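Local atomic coordinates of putative phosphatase/phosphodiesterase MPN_349 (PDB entry 1T71), a protein that probably hydrolyses phosphate esters, perhaps 2',3'-cyclic nucleotides, at a two-iron centre of the calcineurin-like metallophosphoesterase type. Residues A[109-114]-A[118-123]; A[142-147]-A[151-156]; A[92-97]-A[138-143]. All blocks are in the same frame, centred on the assembly; numbering follows the deposited sequence.

Contact 1: A[109-114]-A[118-123]; sequences LVFEFN and IRITNL
Leu109 and Phe111 pair with Ile120 and Ile118 to form an antiparallel beta hairpin, whose strand axes run at 156°. Four backbone hydrogen bonds join the two hydrogen-bonded pairs; that from Ile118 N to Phe111 O, 2.7 Å, is nearly in line with the carbonyl. Two carbonyls also receive a CA-H: Leu109 O from Arg119 CA at 3.2 Å and Ile118 O from Val110 CA at 3.1 Å. Val110 and Arg119 form the intervening non-hydrogen-bonded pair.

The apolar contacts gather on the face carrying Leu109, Phe111, Ile118 and Ile120. The Phe111 CG sits between its own backbone N and carbonyl carbon (chi1 63°), which swings the ring across to the partner strand. One face of the ring lies beneath Ile118 CB, a CH-pi contact 4.1 Å from the ring centroid and offset toward the rim. Ile118 CG2 reaches Phe111 CE1 at 3.8 Å, and Ile120 CD1 comes obliquely to the same ring carbon. Beyond the strand, Ile118 CD1 touches Phe113 CB at 3.9 Å.

Strand 108-112 is an outermost strand of its sheet, while Arg119 and Thr121 bond through their backbones to strand 152-158. The Phe111 side meets the other sheet, stacking on Tyr66 and touching Val90 through Leu109 and Ile120; on the reverse, Arg119 and Thr121 lie against Leu144 of helix 137-145.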
# COMPACT_ATOMS: atom_id res chain seq x y z
N LEU A 109 -0.47 1.26 14.71
CA LEU A 109 -0.92 2.41 15.48
C LEU A 109 -2.41 2.36 15.75
O LEU A 109 -3.16 1.67 15.05
CB LEU A 109 -0.56 3.73 14.78
CG LEU A 109 -1.22 4.15 13.47
CD1 LEU A 109 -2.69 4.50 13.69
CD2 LEU A 109 -0.49 5.37 12.93
N VAL A 110 -2.84 3.09 16.77
CA VAL A 110 -4.24 3.13 17.14
C VAL A 110 -4.72 4.55 17.37
O VAL A 110 -4.03 5.37 17.98
CB VAL A 110 -4.51 2.35 18.44
CG1 VAL A 110 -6.00 2.29 18.72
CG2 VAL A 110 -3.93 0.96 18.33
N PHE A 111 -5.90 4.85 16.86
CA PHE A 111 -6.50 6.15 17.03
C PHE A 111 -7.99 5.90 17.11
O PHE A 111 -8.46 4.83 16.70
CB PHE A 111 -6.17 7.08 15.86
CG PHE A 111 -6.70 6.61 14.54
CD1 PHE A 111 -6.10 5.56 13.86
CD2 PHE A 111 -7.79 7.25 13.96
CE1 PHE A 111 -6.58 5.15 12.62
CE2 PHE A 111 -8.28 6.84 12.71
CZ PHE A 111 -7.67 5.79 12.04
N GLU A 112 -8.74 6.85 17.65
CA GLU A 112 -10.17 6.64 17.74
C GLU A 112 -10.85 7.61 16.81
O GLU A 112 -10.42 8.75 16.65
CB GLU A 112 -10.66 6.84 19.18
CG GLU A 112 -10.88 8.28 19.61
CD GLU A 112 -11.30 8.39 21.07
OE1 GLU A 112 -10.45 8.12 21.95
OE2 GLU A 112 -12.47 8.73 21.33
N PHE A 113 -11.91 7.13 16.16
CA PHE A 113 -12.67 7.93 15.23
C PHE A 113 -14.15 7.62 15.43
O PHE A 113 -14.63 6.55 15.06
CB PHE A 113 -12.25 7.63 13.79
CG PHE A 113 -12.97 8.44 12.75
CD1 PHE A 113 -14.22 8.05 12.29
CD2 PHE A 113 -12.41 9.62 12.26
CE1 PHE A 113 -14.90 8.82 11.34
CE2 PHE A 113 -13.09 10.39 11.32
CZ PHE A 113 -14.34 9.99 10.86
N ASN A 114 -14.85 8.57 16.04
CA ASN A 114 -16.28 8.45 16.32
C ASN A 114 -16.72 7.14 16.96
O ASN A 114 -17.34 6.29 16.32
CB ASN A 114 -17.08 8.70 15.04
CG ASN A 114 -17.43 10.16 14.85
OD1 ASN A 114 -18.21 10.74 15.62
ND2 ASN A 114 -16.84 10.79 13.83
N ILE A 118 -9.54 2.38 16.24
CA ILE A 118 -9.05 1.82 14.99
C ILE A 118 -7.54 1.56 14.99
O ILE A 118 -6.75 2.41 15.38
CB ILE A 118 -9.39 2.75 13.82
CG1 ILE A 118 -10.90 3.02 13.80
CG2 ILE A 118 -8.94 2.12 12.50
CD1 ILE A 118 -11.34 4.00 12.73
N ARG A 119 -7.17 0.37 14.52
CA ARG A 119 -5.77 -0.01 14.45
C ARG A 119 -5.31 -0.21 13.01
O ARG A 119 -6.04 -0.78 12.19
CB ARG A 119 -5.56 -1.30 15.24
CG ARG A 119 -4.14 -1.53 15.69
CD ARG A 119 -4.03 -2.75 16.60
NE ARG A 119 -2.73 -2.78 17.25
CZ ARG A 119 -2.47 -2.24 18.44
NH1 ARG A 119 -3.43 -1.64 19.12
NH2 ARG A 119 -1.24 -2.30 18.93
N ILE A 120 -4.12 0.28 12.69
CA ILE A 120 -3.56 0.11 11.35
C ILE A 120 -2.22 -0.57 11.51
O ILE A 120 -1.33 -0.07 12.22
CB ILE A 120 -3.35 1.46 10.62
CG1 ILE A 120 -4.68 2.17 10.39
CG2 ILE A 120 -2.67 1.21 9.27
CD1 ILE A 120 -4.55 3.52 9.70
N THR A 121 -2.07 -1.72 10.87
CA THR A 121 -0.85 -2.51 10.94
C THR A 121 -0.28 -2.79 9.55
O THR A 121 -1.02 -3.06 8.60
CB THR A 121 -1.11 -3.85 11.66
OG1 THR A 121 -1.62 -3.58 12.97
CG2 THR A 121 0.17 -4.67 11.79
N ASN A 122 1.05 -2.74 9.45
CA ASN A 122 1.78 -2.96 8.20
C ASN A 122 2.76 -4.11 8.46
O ASN A 122 3.45 -4.12 9.48
CB ASN A 122 2.51 -1.67 7.82
CG ASN A 122 3.31 -1.78 6.51
OD1 ASN A 122 2.90 -2.47 5.56
ND2 ASN A 122 4.43 -1.06 6.44
N LEU A 123 2.81 -5.08 7.56
CA LEU A 123 3.70 -6.22 7.71
C LEU A 123 4.38 -6.59 6.40
O LEU A 123 3.87 -6.28 5.32
CB LEU A 123 2.92 -7.44 8.22
CG LEU A 123 2.30 -7.36 9.62
CD1 LEU A 123 1.06 -8.24 9.67
CD2 LEU A 123 3.33 -7.81 10.65

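Contact 2: A[142-147]-A[151-156]; sequences KELILK and DLHIVD
His153, whose backbone N is hydrogen-bonded to Thr177 OG1, puts its ring against Leu144 and Ile145 across this contact. The contact lies in a beta-alpha-beta crossover: helix 137-145 leads from strand 117-124 over the sheet to the parallel neighbouring strand 152-158, and the contact joins the end part of the helix to the start of that second strand.

The contact is small, burying 107 Å² in all, and is made by three side chains. His153 leaves the strand toward the helix with CG anti to its N (chi1 -159°), bridging backbones whose nearest pair, Ile145 CA and His153 CA, is 9.0 Å apart. Leu144 brings its CD2 methyl to the rim of the imidazole, close to the ring plane. Ile145 arrives obliquely, its CD1 3.5 Å from the ring position modelled as CD2; the imidazole is probably turned over, so whether a carbon or a nitrogen faces the methyl is doubtful. Bending of the Ile145 chain (chi2 -64°) turns CD1 in toward the ring, although its CB does not head for the strand.

In segment 142-147, Leu146 N bonds to Lys142 O and Lys147 N to Leu144 O, both at 3.0 Å. Leu144 and His153 both also rest on Arg119 and Thr121 of strand 117-124. Farther along the second strand, Asp156 OD1 is bonded to both Thr68 OG1 and Asn41 ND2, while OD2 takes Thr182 OG1.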
# COMPACT_ATOMS: atom_id res chain seq x y z
N LYS A 142 -0.52 -12.47 15.05
CA LYS A 142 -1.30 -13.29 15.96
C LYS A 142 -1.15 -12.74 17.39
O LYS A 142 -2.14 -12.51 18.08
CB LYS A 142 -0.81 -14.74 15.89
CG LYS A 142 -1.86 -15.79 16.22
CD LYS A 142 -1.89 -16.12 17.69
CE LYS A 142 -2.83 -17.30 17.97
NZ LYS A 142 -2.47 -18.55 17.25
N GLU A 143 0.10 -12.54 17.81
CA GLU A 143 0.38 -12.00 19.14
C GLU A 143 -0.28 -10.65 19.34
O GLU A 143 -0.83 -10.36 20.41
CB GLU A 143 1.88 -11.84 19.36
CG GLU A 143 2.58 -13.10 19.80
CD GLU A 143 3.79 -12.80 20.67
OE1 GLU A 143 4.45 -13.76 21.14
OE2 GLU A 143 4.08 -11.59 20.89
N LEU A 144 -0.22 -9.80 18.32
CA LEU A 144 -0.82 -8.48 18.41
C LEU A 144 -2.33 -8.62 18.59
O LEU A 144 -2.93 -7.94 19.41
CB LEU A 144 -0.52 -7.66 17.15
CG LEU A 144 -0.94 -6.19 17.17
CD1 LEU A 144 -0.13 -5.44 18.22
CD2 LEU A 144 -0.71 -5.57 15.79
N ILE A 145 -2.94 -9.52 17.82
CA ILE A 145 -4.38 -9.75 17.90
C ILE A 145 -4.79 -10.17 19.31
O ILE A 145 -5.78 -9.68 19.85
CB ILE A 145 -4.84 -10.87 16.94
CG1 ILE A 145 -4.58 -10.48 15.49
CG2 ILE A 145 -6.33 -11.16 17.17
CD1 ILE A 145 -5.35 -9.28 15.02
N LEU A 146 -4.02 -11.08 19.90
CA LEU A 146 -4.31 -11.57 21.24
C LEU A 146 -4.23 -10.47 22.29
O LEU A 146 -4.65 -10.66 23.43
CB LEU A 146 -3.37 -12.73 21.58
CG LEU A 146 -3.52 -13.95 20.66
CD1 LEU A 146 -2.49 -15.02 21.02
CD2 LEU A 146 -4.93 -14.50 20.78
N LYS A 147 -3.68 -9.33 21.91
CA LYS A 147 -3.58 -8.19 22.82
C LYS A 147 -4.99 -7.59 22.96
O LYS A 147 -5.29 -6.87 23.91
CB LYS A 147 -2.59 -7.16 22.25
CG LYS A 147 -2.58 -5.83 22.96
CD LYS A 147 -3.70 -4.92 22.48
CE LYS A 147 -3.56 -4.59 21.01
NZ LYS A 147 -2.27 -3.91 20.73
N ASP A 151 -11.49 -2.12 17.86
CA ASP A 151 -12.76 -2.52 17.29
C ASP A 151 -12.52 -2.85 15.82
O ASP A 151 -13.04 -3.83 15.30
CB ASP A 151 -13.77 -1.37 17.41
CG ASP A 151 -13.95 -0.90 18.84
OD1 ASP A 151 -14.34 -1.73 19.69
OD2 ASP A 151 -13.70 0.29 19.11
N LEU A 152 -11.73 -2.01 15.17
CA LEU A 152 -11.38 -2.20 13.77
C LEU A 152 -9.87 -2.39 13.65
O LEU A 152 -9.09 -1.74 14.34
CB LEU A 152 -11.84 -1.01 12.93
CG LEU A 152 -13.30 -0.59 13.07
CD1 LEU A 152 -13.66 0.37 11.94
CD2 LEU A 152 -14.20 -1.82 13.01
N HIS A 153 -9.47 -3.29 12.76
CA HIS A 153 -8.05 -3.57 12.56
C HIS A 153 -7.82 -3.66 11.06
O HIS A 153 -8.30 -4.59 10.41
CB HIS A 153 -7.68 -4.89 13.23
CG HIS A 153 -6.22 -5.04 13.52
ND1 HIS A 153 -5.25 -4.29 12.87
CD2 HIS A 153 -5.55 -5.86 14.36
CE1 HIS A 153 -4.06 -4.66 13.30
NE2 HIS A 153 -4.21 -5.60 14.21
N ILE A 154 -7.09 -2.68 10.52
CA ILE A 154 -6.79 -2.62 9.09
C ILE A 154 -5.36 -3.09 8.86
O ILE A 154 -4.41 -2.54 9.43
CB ILE A 154 -6.96 -1.17 8.57
CG1 ILE A 154 -8.43 -0.76 8.69
CG2 ILE A 154 -6.48 -1.06 7.13
CD1 ILE A 154 -8.69 0.70 8.36
N VAL A 155 -5.19 -4.11 8.02
CA VAL A 155 -3.87 -4.65 7.75
C VAL A 155 -3.39 -4.55 6.30
O VAL A 155 -4.08 -4.96 5.38
CB VAL A 155 -3.79 -6.14 8.15
CG1 VAL A 155 -2.39 -6.69 7.86
CG2 VAL A 155 -4.13 -6.31 9.63
N ASP A 156 -2.20 -3.99 6.13
CA ASP A 156 -1.58 -3.88 4.81
C ASP A 156 -0.46 -4.92 4.81
O ASP A 156 0.58 -4.71 5.45
CB ASP A 156 -1.01 -2.47 4.58
CG ASP A 156 -0.19 -2.37 3.29
OD1 ASP A 156 0.19 -1.24 2.89
OD2 ASP A 156 0.07 -3.41 2.67

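Contact 3: A[92-97]-A[138-143]; sequences PLNLDT and FKVLKE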
# COMPACT_ATOMS: atom_id res chain seq x y z
N PRO A 92 6.66 -1.52 8.44
CA PRO A 92 6.51 -2.94 8.76
C PRO A 92 6.85 -3.28 10.22
O PRO A 92 7.95 -2.98 10.69
CB PRO A 92 7.44 -3.62 7.76
CG PRO A 92 7.41 -2.66 6.58
CD PRO A 92 7.52 -1.32 7.26
N LEU A 93 5.90 -3.88 10.93
CA LEU A 93 6.06 -4.26 12.35
C LEU A 93 7.02 -5.44 12.49
O LEU A 93 7.77 -5.56 13.46
CB LEU A 93 4.70 -4.66 12.92
CG LEU A 93 4.61 -5.18 14.36
CD1 LEU A 93 5.05 -4.09 15.34
CD2 LEU A 93 3.18 -5.59 14.66
N ASN A 94 6.95 -6.29 11.48
CA ASN A 94 7.68 -7.54 11.28
C ASN A 94 9.23 -7.49 11.26
O ASN A 94 9.85 -8.33 10.62
CB ASN A 94 7.17 -8.09 9.94
CG ASN A 94 7.15 -9.56 9.89
OD1 ASN A 94 6.82 -10.21 10.89
ND2 ASN A 94 7.49 -10.13 8.74
N LEU A 95 9.84 -6.54 11.97
CA LEU A 95 11.30 -6.38 11.94
C LEU A 95 12.15 -7.08 13.02
O LEU A 95 11.86 -6.99 14.21
CB LEU A 95 11.64 -4.89 11.92
CG LEU A 95 10.95 -4.06 10.83
CD1 LEU A 95 11.32 -2.58 10.99
CD2 LEU A 95 11.34 -4.55 9.45
N ASP A 96 13.21 -7.76 12.58
CA ASP A 96 14.11 -8.46 13.49
C ASP A 96 15.07 -7.45 14.13
O ASP A 96 15.52 -6.51 13.48
CB ASP A 96 14.90 -9.53 12.73
CG ASP A 96 15.88 -10.28 13.61
OD1 ASP A 96 16.93 -9.71 13.97
OD2 ASP A 96 15.60 -11.45 13.96
N THR A 97 15.38 -7.66 15.41
CA THR A 97 16.26 -6.74 16.13
C THR A 97 17.65 -6.55 15.52
O THR A 97 18.31 -5.54 15.79
CB THR A 97 16.41 -7.15 17.61
OG1 THR A 97 16.73 -8.55 17.69
CG2 THR A 97 15.12 -6.88 18.36
N PHE A 138 2.90 -14.02 10.34
CA PHE A 138 1.80 -14.77 10.93
C PHE A 138 1.87 -14.74 12.45
O PHE A 138 0.90 -14.40 13.13
CB PHE A 138 1.83 -16.23 10.44
CG PHE A 138 1.48 -16.39 8.99
CD1 PHE A 138 0.19 -16.74 8.61
CD2 PHE A 138 2.44 -16.18 8.00
CE1 PHE A 138 -0.15 -16.87 7.26
CE2 PHE A 138 2.11 -16.31 6.64
CZ PHE A 138 0.81 -16.66 6.28
N LYS A 139 3.04 -15.09 12.99
CA LYS A 139 3.22 -15.09 14.43
C LYS A 139 3.08 -13.69 15.02
O LYS A 139 2.38 -13.49 16.01
CB LYS A 139 4.58 -15.70 14.79
CG LYS A 139 4.74 -17.11 14.26
CD LYS A 139 5.99 -17.79 14.77
CE LYS A 139 6.07 -19.21 14.23
NZ LYS A 139 7.25 -19.95 14.75
N VAL A 140 3.74 -12.71 14.41
CA VAL A 140 3.67 -11.34 14.90
C VAL A 140 2.25 -10.79 14.99
O VAL A 140 1.87 -10.24 16.01
CB VAL A 140 4.50 -10.37 14.00
CG1 VAL A 140 4.22 -8.92 14.39
CG2 VAL A 140 5.98 -10.67 14.16
N LEU A 141 1.48 -10.93 13.92
CA LEU A 141 0.12 -10.42 13.91
C LEU A 141 -0.77 -11.17 14.89
O LEU A 141 -1.66 -10.58 15.50
CB LEU A 141 -0.46 -10.48 12.49
CG LEU A 141 -1.78 -9.74 12.22
CD1 LEU A 141 -2.94 -10.61 12.60
CD2 LEU A 141 -1.83 -8.42 12.98
N LYS A 142 -0.52 -12.47 15.05
CA LYS A 142 -1.30 -13.29 15.96
C LYS A 142 -1.15 -12.74 17.39
O LYS A 142 -2.14 -12.51 18.08
CB LYS A 142 -0.81 -14.74 15.89
CG LYS A 142 -1.86 -15.79 16.22
CD LYS A 142 -1.89 -16.12 17.69
CE LYS A 142 -2.83 -17.30 17.97
NZ LYS A 142 -2.47 -18.55 17.25
N GLU A 143 0.10 -12.54 17.81
CA GLU A 143 0.38 -12.00 19.14
C GLU A 143 -0.28 -10.65 19.34
O GLU A 143 -0.83 -10.36 20.41
CB GLU A 143 1.88 -11.84 19.36
CG GLU A 143 2.58 -13.10 19.80
CD GLU A 143 3.79 -12.80 20.67
OE1 GLU A 143 4.45 -13.76 21.14
OE2 GLU A 143 4.08 -11.59 20.89
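Val140 projects from helix 137-145 and meets Leu93 with one methyl and Asn94 with the other. The apolar part is the pair of Val140 CG1 and Leu93 CD2, 3.5 Å apart, a close fit for two methyl carbons; Leu93 CG stands just behind, at 3.8 Å from Val140 CG1. Both side chains leave their backbones toward the other segment and meet at a slant: Leu93 has its CG anti to the backbone N (chi1 176°), and Val140 has CG1 in the corresponding place (chi1 170°), leaving CG2 beside its own N and turned to the asparagine.

The second kind of contact sets a polar atom against a hydrocarbon. Asn94 OD1 lies 3.4 Å from Val140 CG2 and 3.9 Å from Val140 CB. The oxygen of this buried residue has its polar partner elsewhere, in a hydrogen bond with Thr135 OG1, just ahead of the helix.

In the metallophosphoesterase fold, segment 92-97 is part of the connection that leaves strand 89-90 of one sheet and leads to strand 108-112 of the other, and here it passes the flank of the crossover helix. The side chain of Asn94 is about 9 Å from that of the iron ligand His158 and about 13 Å from a bound iron, so it is near the metal centre without being a ligand.

The helix is regular, with Lys142 N to Phe138 O and Glu143 N to Lys139 O both at 3.1 Å. Segment 92-97 has one weak internal bond, from Leu95 N to Leu93 O, and its backbone also bonds outward, Leu93 to Asn122 and Asn94 to Thr135.

In the fold
Along the chain, segment 92-97 comes first, after strand 89-90, and its partner 138-143 follows after 40 intervening residues, so contact 3 closes the longest loop. Contact 1 falls wholly within that loop: hairpin 109-123 opens and closes before the helix begins. Contact 2 starts where contact 3 ends, sharing Lys142 and Glu143, and closes a short turn from helix 137-145 into strand 152-158. Strand 117-124 connects all three: it is one arm of the hairpin, runs beside strand 152-158, and bonds to Leu93 through Asn122. Together they tie the edge of one sheet, its crossover helix and the connection from the other sheet.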